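DNA polymerase sliding clamp C (PDB 3AIZ) acts as a subunit of a ring that slides along DNA, tethering DNA polymerase and other processing proteins to it during replication. Local coordinates at residues 131-136 / 228-233; 137-142 / 213-218; 206-211 / 237-242. All blocks are in the same frame, centred on the assembly; numbering follows the deposited sequence.

How the contacts relate
After the N-terminal domain the chain enters strand 130-135 and helix 136-149, which supply residues 131-136 of contact 1 and 137-142 of contact 2. Residues 206-211, in a loop, then open contact 3. Residues 213-218 close the loop of contact 2, residues 228-233 that of contact 1, and residues 237-242 that of contact 3. Contact 2 is therefore nested inside contact 1, and contact 3 crosses both. Strands 130-135, 214-220, 223-231 and 235-241 lie side by side, in that order, in one antiparallel sheet. Helix and loop pack over the sheet on the same side. R209 of contact 3 is salt-bridged to D141 of contact 2, and R228 of contact 1 to D238 of contact 3.

Contact 1 of 3, residues 131-136 / 228-233; sequences KAKALT and RYNLPQ
T136 and Y229 bring their CA atoms to 7.1 Å, while K133 and R228 stay 9.3 Å apart at the CA atoms. The two strands run parallel but are not paired. Strand 214-220 lies between them and is hydrogen-bonded to both. No hydrogen bond joins 131-136 to 228-233. T136 stands in the first turn of the helix that follows strand 130-135, with L135 at the N-cap position. OG1 of T136 lies beside the backbone N (chi1 -60°), which leaves CG2 anti to that N and directed to the tyrosine. CG2 lies 3.6 Å from Y229 CD2 and 3.7 Å from Y229 CE2, so it meets the ring at an edge, near the ring plane. This is a strand-to-helix junction of the C-terminal PCNA domain, where the helix turns back over the antiparallel sheet. The polar ends are held elsewhere. T136 OG1 is hydrogen-bonded to S212 OG, and Y229 OH to T205 OG1. M208, F139 and V215 also pack on the tyrosine, which is buried. Earlier on the strand, K133 is fully extended. Its CE passes loosely beside the side chain of N230.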
# COMPACT_ATOMS: atom_id res chain seq x y z
N LYS C 131 -39.20 -16.79 0.24
CA LYS C 131 -39.10 -15.40 0.67
C LYS C 131 -38.26 -15.27 1.93
O LYS C 131 -38.52 -15.94 2.94
CB LYS C 131 -40.49 -14.81 0.88
CG LYS C 131 -40.51 -13.31 1.10
CD LYS C 131 -41.94 -12.80 1.18
CE LYS C 131 -42.75 -13.22 -0.04
NZ LYS C 131 -44.14 -12.70 -0.01
N ALA C 132 -37.24 -14.42 1.89
CA ALA C 132 -36.34 -14.24 3.02
C ALA C 132 -36.15 -12.77 3.36
O ALA C 132 -36.18 -11.90 2.48
CB ALA C 132 -35.00 -14.89 2.73
N LYS C 133 -35.95 -12.49 4.64
CA LYS C 133 -35.71 -11.13 5.11
C LYS C 133 -34.30 -11.05 5.68
O LYS C 133 -33.80 -12.01 6.26
CB LYS C 133 -36.74 -10.76 6.18
CG LYS C 133 -36.74 -9.29 6.58
CD LYS C 133 -37.86 -9.01 7.57
CE LYS C 133 -37.90 -7.54 7.97
NZ LYS C 133 -39.00 -7.27 8.93
N ALA C 134 -33.66 -9.89 5.52
CA ALA C 134 -32.29 -9.71 5.99
C ALA C 134 -31.96 -8.24 6.17
O ALA C 134 -32.64 -7.37 5.63
CB ALA C 134 -31.32 -10.35 5.01
N LEU C 135 -30.91 -7.97 6.95
CA LEU C 135 -30.41 -6.61 7.11
C LEU C 135 -29.91 -6.09 5.77
O LEU C 135 -29.11 -6.74 5.10
CB LEU C 135 -29.28 -6.56 8.13
CG LEU C 135 -29.66 -6.44 9.61
CD1 LEU C 135 -28.41 -6.34 10.45
CD2 LEU C 135 -30.55 -5.22 9.82
N THR C 136 -30.38 -4.90 5.39
CA THR C 136 -29.95 -4.30 4.14
C THR C 136 -28.43 -4.15 4.11
O THR C 136 -27.80 -4.39 3.09
CB THR C 136 -30.60 -2.92 3.92
OG1 THR C 136 -32.03 -3.07 3.90
CG2 THR C 136 -30.14 -2.31 2.61
N ARG C 228 -37.13 -6.16 -2.23
CA ARG C 228 -37.83 -5.05 -1.61
C ARG C 228 -36.99 -4.45 -0.49
O ARG C 228 -36.88 -5.03 0.59
CB ARG C 228 -39.19 -5.49 -1.05
CG ARG C 228 -39.73 -4.54 0.01
CD ARG C 228 -41.18 -4.82 0.34
NE ARG C 228 -42.05 -4.52 -0.79
CZ ARG C 228 -43.37 -4.36 -0.70
NH1 ARG C 228 -43.96 -4.46 0.49
NH2 ARG C 228 -44.09 -4.09 -1.78
N TYR C 229 -36.40 -3.30 -0.77
CA TYR C 229 -35.66 -2.57 0.25
C TYR C 229 -36.63 -1.73 1.08
O TYR C 229 -37.10 -0.69 0.62
CB TYR C 229 -34.59 -1.69 -0.38
CG TYR C 229 -33.43 -2.47 -0.96
CD1 TYR C 229 -33.41 -2.81 -2.31
CD2 TYR C 229 -32.36 -2.85 -0.17
CE1 TYR C 229 -32.35 -3.52 -2.85
CE2 TYR C 229 -31.30 -3.56 -0.70
CZ TYR C 229 -31.30 -3.89 -2.04
OH TYR C 229 -30.24 -4.59 -2.57
N ASN C 230 -36.93 -2.21 2.28
CA ASN C 230 -37.86 -1.52 3.16
C ASN C 230 -37.38 -0.12 3.53
O ASN C 230 -36.19 0.11 3.74
CB ASN C 230 -38.10 -2.34 4.43
CG ASN C 230 -38.80 -3.65 4.15
OD1 ASN C 230 -38.46 -4.68 4.74
ND2 ASN C 230 -39.78 -3.63 3.25
N LEU C 231 -38.32 0.82 3.60
CA LEU C 231 -38.02 2.19 3.97
C LEU C 231 -38.82 2.58 5.21
O LEU C 231 -39.86 1.99 5.48
CB LEU C 231 -38.35 3.14 2.82
CG LEU C 231 -37.52 2.98 1.55
CD1 LEU C 231 -38.11 3.81 0.42
CD2 LEU C 231 -36.07 3.37 1.80
N PRO C 232 -38.32 3.57 5.96
CA PRO C 232 -39.02 4.06 7.15
C PRO C 232 -40.47 4.44 6.85
O PRO C 232 -40.79 4.79 5.71
CB PRO C 232 -38.22 5.30 7.54
CG PRO C 232 -36.85 5.02 7.04
CD PRO C 232 -37.03 4.24 5.76
N GLN C 233 -41.32 4.37 7.86
CA GLN C 233 -42.72 4.76 7.73
C GLN C 233 -43.46 3.94 6.67
O GLN C 233 -44.25 4.47 5.89
CB GLN C 233 -42.84 6.25 7.42
CG GLN C 233 -42.12 7.15 8.42
CD GLN C 233 -42.60 6.93 9.84
OE1 GLN C 233 -43.77 6.64 10.08
NE2 GLN C 233 -41.69 7.08 10.80

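Contact 2 of 3, residues 137-142 / 213-218; sequences VTFTDI and DTVEIA
F139, on helix 136-149, is met by V215 and I217, two alternate residues of the strand. At the start of 213-218, D213 precedes the strand and its CB points away from the helix. Its OD1 accepts a weak hydrogen bond from T214 N, 2.7 Å long and bent to 129°. The CB of T214 also points away from the helix. V215 comes next and points toward it. Its CG1 lies 3.6 Å from F139 CB and 3.9 Å from F139 CG, so it packs at the root of the phenylalanine. The two side chains meet at about a right angle. E216 points to the other side of the sheet. I217 then faces the helix again and comes from the opposite direction to F139. Its CD1 is 3.4 Å from F139 CE1 and 3.5 Å from F139 CD1, approaching the ring obliquely. F139 has CG anti to the backbone N (chi1 177°), which carries the ring out from the helix to the strand. L227 and Y229 of the next strand also touch F139. Such apolar packing of a helix on an antiparallel sheet belongs to the PCNA fold, in which helices line the inner surface of the ring.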
# COMPACT_ATOMS: atom_id res chain seq x y z
N VAL C 137 -27.85 -3.78 5.25
CA VAL C 137 -26.41 -3.64 5.35
C VAL C 137 -25.71 -4.97 5.12
O VAL C 137 -24.76 -5.06 4.34
CB VAL C 137 -25.98 -3.04 6.71
CG1 VAL C 137 -26.70 -3.75 7.85
CG2 VAL C 137 -24.48 -3.12 6.88
N THR C 138 -26.19 -6.02 5.79
CA THR C 138 -25.63 -7.35 5.63
C THR C 138 -25.76 -7.83 4.18
O THR C 138 -24.82 -8.40 3.62
CB THR C 138 -26.32 -8.37 6.54
OG1 THR C 138 -26.22 -7.95 7.91
CG2 THR C 138 -25.68 -9.74 6.40
N PHE C 139 -26.92 -7.58 3.59
CA PHE C 139 -27.19 -8.03 2.23
C PHE C 139 -26.37 -7.27 1.19
O PHE C 139 -25.75 -7.88 0.32
CB PHE C 139 -28.68 -7.91 1.90
CG PHE C 139 -29.02 -8.29 0.49
CD1 PHE C 139 -29.02 -9.62 0.10
CD2 PHE C 139 -29.35 -7.33 -0.44
CE1 PHE C 139 -29.33 -9.97 -1.20
CE2 PHE C 139 -29.67 -7.67 -1.74
CZ PHE C 139 -29.65 -9.00 -2.12
N THR C 140 -26.37 -5.95 1.30
CA THR C 140 -25.63 -5.11 0.35
C THR C 140 -24.13 -5.40 0.39
O THR C 140 -23.49 -5.48 -0.66
CB THR C 140 -25.89 -3.61 0.59
OG1 THR C 140 -25.64 -3.28 1.96
CG2 THR C 140 -27.33 -3.26 0.25
N ASP C 141 -23.58 -5.57 1.59
CA ASP C 141 -22.18 -5.96 1.74
C ASP C 141 -21.87 -7.17 0.87
O ASP C 141 -20.94 -7.16 0.07
CB ASP C 141 -21.86 -6.28 3.20
CG ASP C 141 -21.61 -5.03 4.03
OD1 ASP C 141 -21.29 -3.98 3.45
OD2 ASP C 141 -21.73 -5.12 5.28
N ILE C 142 -22.68 -8.22 1.03
CA ILE C 142 -22.51 -9.44 0.25
C ILE C 142 -22.66 -9.16 -1.24
O ILE C 142 -21.94 -9.74 -2.06
CB ILE C 142 -23.53 -10.51 0.68
CG1 ILE C 142 -23.29 -10.91 2.14
CG2 ILE C 142 -23.46 -11.72 -0.23
CD1 ILE C 142 -24.22 -11.97 2.65
N ASP C 213 -33.42 -0.13 5.90
CA ASP C 213 -33.06 -0.85 7.12
C ASP C 213 -32.99 -2.36 6.86
O ASP C 213 -31.94 -2.98 7.07
CB ASP C 213 -34.05 -0.54 8.24
CG ASP C 213 -35.50 -0.53 7.77
OD1 ASP C 213 -36.10 -1.62 7.61
OD2 ASP C 213 -36.05 0.57 7.57
N THR C 214 -34.10 -2.93 6.40
CA THR C 214 -34.14 -4.36 6.08
C THR C 214 -34.54 -4.56 4.62
O THR C 214 -35.18 -3.70 4.02
CB THR C 214 -35.12 -5.12 6.99
OG1 THR C 214 -36.46 -4.66 6.76
CG2 THR C 214 -34.76 -4.92 8.45
N VAL C 215 -34.17 -5.71 4.06
CA VAL C 215 -34.48 -6.02 2.67
C VAL C 215 -35.14 -7.39 2.55
O VAL C 215 -34.68 -8.37 3.15
CB VAL C 215 -33.22 -5.98 1.78
CG1 VAL C 215 -32.13 -6.87 2.36
CG2 VAL C 215 -33.56 -6.38 0.36
N GLU C 216 -36.22 -7.46 1.79
CA GLU C 216 -36.93 -8.72 1.58
C GLU C 216 -36.60 -9.31 0.21
O GLU C 216 -36.77 -8.66 -0.81
CB GLU C 216 -38.44 -8.52 1.73
CG GLU C 216 -38.85 -8.03 3.11
CD GLU C 216 -40.34 -7.77 3.23
OE1 GLU C 216 -41.13 -8.50 2.60
OE2 GLU C 216 -40.72 -6.83 3.97
N ILE C 217 -36.11 -10.54 0.22
CA ILE C 217 -35.70 -11.23 -0.99
C ILE C 217 -36.69 -12.33 -1.34
O ILE C 217 -36.92 -13.24 -0.54
CB ILE C 217 -34.31 -11.87 -0.83
CG1 ILE C 217 -33.35 -10.87 -0.17
CG2 ILE C 217 -33.77 -12.35 -2.16
CD1 ILE C 217 -32.03 -11.48 0.26
N ALA C 218 -37.27 -12.26 -2.53
CA ALA C 218 -38.24 -13.25 -2.98
C ALA C 218 -37.98 -13.64 -4.43
O ALA C 218 -37.66 -12.79 -5.26
CB ALA C 218 -39.66 -12.73 -2.82

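Contact 3 of 3, residues 206-211 / 237-242; sequences SKMRKP and ADFYIA
The ring of F239 is the flat group here, and M208 approaches it obliquely. M208 CG is 4.3 Å from F239 CE1. T205 and I47 pack on the same phenylalanine, I47 from the adjacent strand 45-52. The second touch is made by the end of the methionine. Its CE lies 3.8 Å from A237 CB. The side chain leaves with CG beside the backbone N and then bends twice, at chi2 (-67°) and chi3 (-54°). These bends fold the methyl down onto the alanine, while CG stays by the phenylalanine. A237 and F239 are alternate residues of strand 235-241, so both CB atoms point toward M208. D238 between them points to the other side of the sheet. All three touching residues are buried, and the contact is wholly apolar. M208 sits in a short 3-10 segment, where R209 N donates to S206 O at 3.1 Å. T17 of helix 8-18 also touches M208. The contact lies about 3 Å from the centre of the chain (centre to centre), where a loop of the C-terminal PCNA domain covers a sheet that continues into strands of the N-terminal domain.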
# COMPACT_ATOMS: atom_id res chain seq x y z
N SER C 206 -27.08 -2.02 -4.52
CA SER C 206 -26.32 -1.96 -3.28
C SER C 206 -26.33 -0.59 -2.61
O SER C 206 -26.24 -0.49 -1.39
CB SER C 206 -24.87 -2.41 -3.53
OG SER C 206 -24.28 -1.67 -4.58
N LYS C 207 -26.46 0.47 -3.41
CA LYS C 207 -26.48 1.82 -2.86
C LYS C 207 -27.78 2.14 -2.13
O LYS C 207 -28.07 3.30 -1.84
CB LYS C 207 -26.20 2.86 -3.95
CG LYS C 207 -24.72 3.18 -4.13
CD LYS C 207 -24.48 4.23 -5.21
CE LYS C 207 -24.32 3.61 -6.59
NZ LYS C 207 -25.52 2.83 -7.00
N MET C 208 -28.56 1.11 -1.83
CA MET C 208 -29.75 1.26 -1.00
C MET C 208 -29.39 1.03 0.46
O MET C 208 -30.25 1.12 1.35
CB MET C 208 -30.84 0.27 -1.43
CG MET C 208 -31.52 0.61 -2.75
SD MET C 208 -32.50 2.12 -2.68
CE MET C 208 -33.57 1.76 -1.29
N ARG C 209 -28.11 0.75 0.70
CA ARG C 209 -27.60 0.49 2.04
C ARG C 209 -28.12 1.46 3.10
O ARG C 209 -28.81 1.07 4.03
CB ARG C 209 -26.07 0.51 2.03
CG ARG C 209 -25.43 0.45 3.41
CD ARG C 209 -23.93 0.63 3.31
NE ARG C 209 -23.36 -0.23 2.28
CZ ARG C 209 -22.97 -1.48 2.48
NH1 ARG C 209 -22.47 -2.20 1.48
NH2 ARG C 209 -23.08 -2.03 3.69
N LYS C 210 -27.77 2.74 2.94
CA LYS C 210 -28.13 3.76 3.92
C LYS C 210 -29.64 3.91 4.14
O LYS C 210 -30.11 3.81 5.27
CB LYS C 210 -27.50 5.10 3.55
CG LYS C 210 -25.98 5.12 3.62
CD LYS C 210 -25.42 6.47 3.22
CE LYS C 210 -26.05 7.59 4.03
NZ LYS C 210 -25.84 7.41 5.49
N PRO C 211 -30.40 4.16 3.06
CA PRO C 211 -31.83 4.44 3.19
C PRO C 211 -32.62 3.26 3.76
O PRO C 211 -33.55 3.47 4.55
CB PRO C 211 -32.28 4.70 1.75
CG PRO C 211 -31.03 5.01 1.00
CD PRO C 211 -29.97 4.20 1.65
N ALA C 237 -38.78 0.10 -1.67
CA ALA C 237 -38.22 0.24 -3.01
C ALA C 237 -38.11 -1.14 -3.64
O ALA C 237 -37.20 -1.90 -3.33
CB ALA C 237 -36.85 0.91 -2.94
N ASP C 238 -39.05 -1.45 -4.53
CA ASP C 238 -39.10 -2.77 -5.15
C ASP C 238 -38.27 -2.85 -6.43
O ASP C 238 -38.36 -1.97 -7.28
CB ASP C 238 -40.54 -3.19 -5.44
CG ASP C 238 -41.32 -3.50 -4.17
OD1 ASP C 238 -40.69 -3.66 -3.11
OD2 ASP C 238 -42.57 -3.61 -4.25
N PHE C 239 -37.48 -3.90 -6.55
CA PHE C 239 -36.72 -4.16 -7.76
C PHE C 239 -37.06 -5.54 -8.31
O PHE C 239 -36.71 -6.56 -7.72
CB PHE C 239 -35.22 -4.05 -7.49
CG PHE C 239 -34.76 -2.67 -7.12
CD1 PHE C 239 -34.90 -2.21 -5.83
CD2 PHE C 239 -34.19 -1.84 -8.07
CE1 PHE C 239 -34.48 -0.93 -5.48
CE2 PHE C 239 -33.77 -0.57 -7.74
CZ PHE C 239 -33.92 -0.11 -6.44
N TYR C 240 -37.76 -5.57 -9.45
CA TYR C 240 -38.09 -6.82 -10.11
C TYR C 240 -37.09 -7.11 -11.22
O TYR C 240 -37.04 -6.39 -12.22
CB TYR C 240 -39.51 -6.78 -10.68
CG TYR C 240 -40.59 -6.57 -9.65
CD1 TYR C 240 -40.88 -5.30 -9.16
CD2 TYR C 240 -41.32 -7.64 -9.16
CE1 TYR C 240 -41.86 -5.11 -8.22
CE2 TYR C 240 -42.32 -7.46 -8.22
CZ TYR C 240 -42.58 -6.19 -7.75
OH TYR C 240 -43.57 -5.99 -6.81
N ILE C 241 -36.29 -8.16 -11.05
CA ILE C 241 -35.28 -8.52 -12.04
C ILE C 241 -35.66 -9.80 -12.78
O ILE C 241 -35.94 -10.82 -12.16
CB ILE C 241 -33.90 -8.69 -11.38
CG1 ILE C 241 -33.56 -7.46 -10.54
CG2 ILE C 241 -32.83 -8.94 -12.44
CD1 ILE C 241 -32.23 -7.55 -9.84
N ALA C 242 -35.68 -9.72 -14.11
CA ALA C 242 -36.10 -10.84 -14.94
C ALA C 242 -35.17 -12.05 -14.80
O ALA C 242 -33.97 -11.89 -14.56
CB ALA C 242 -36.19 -10.41 -16.40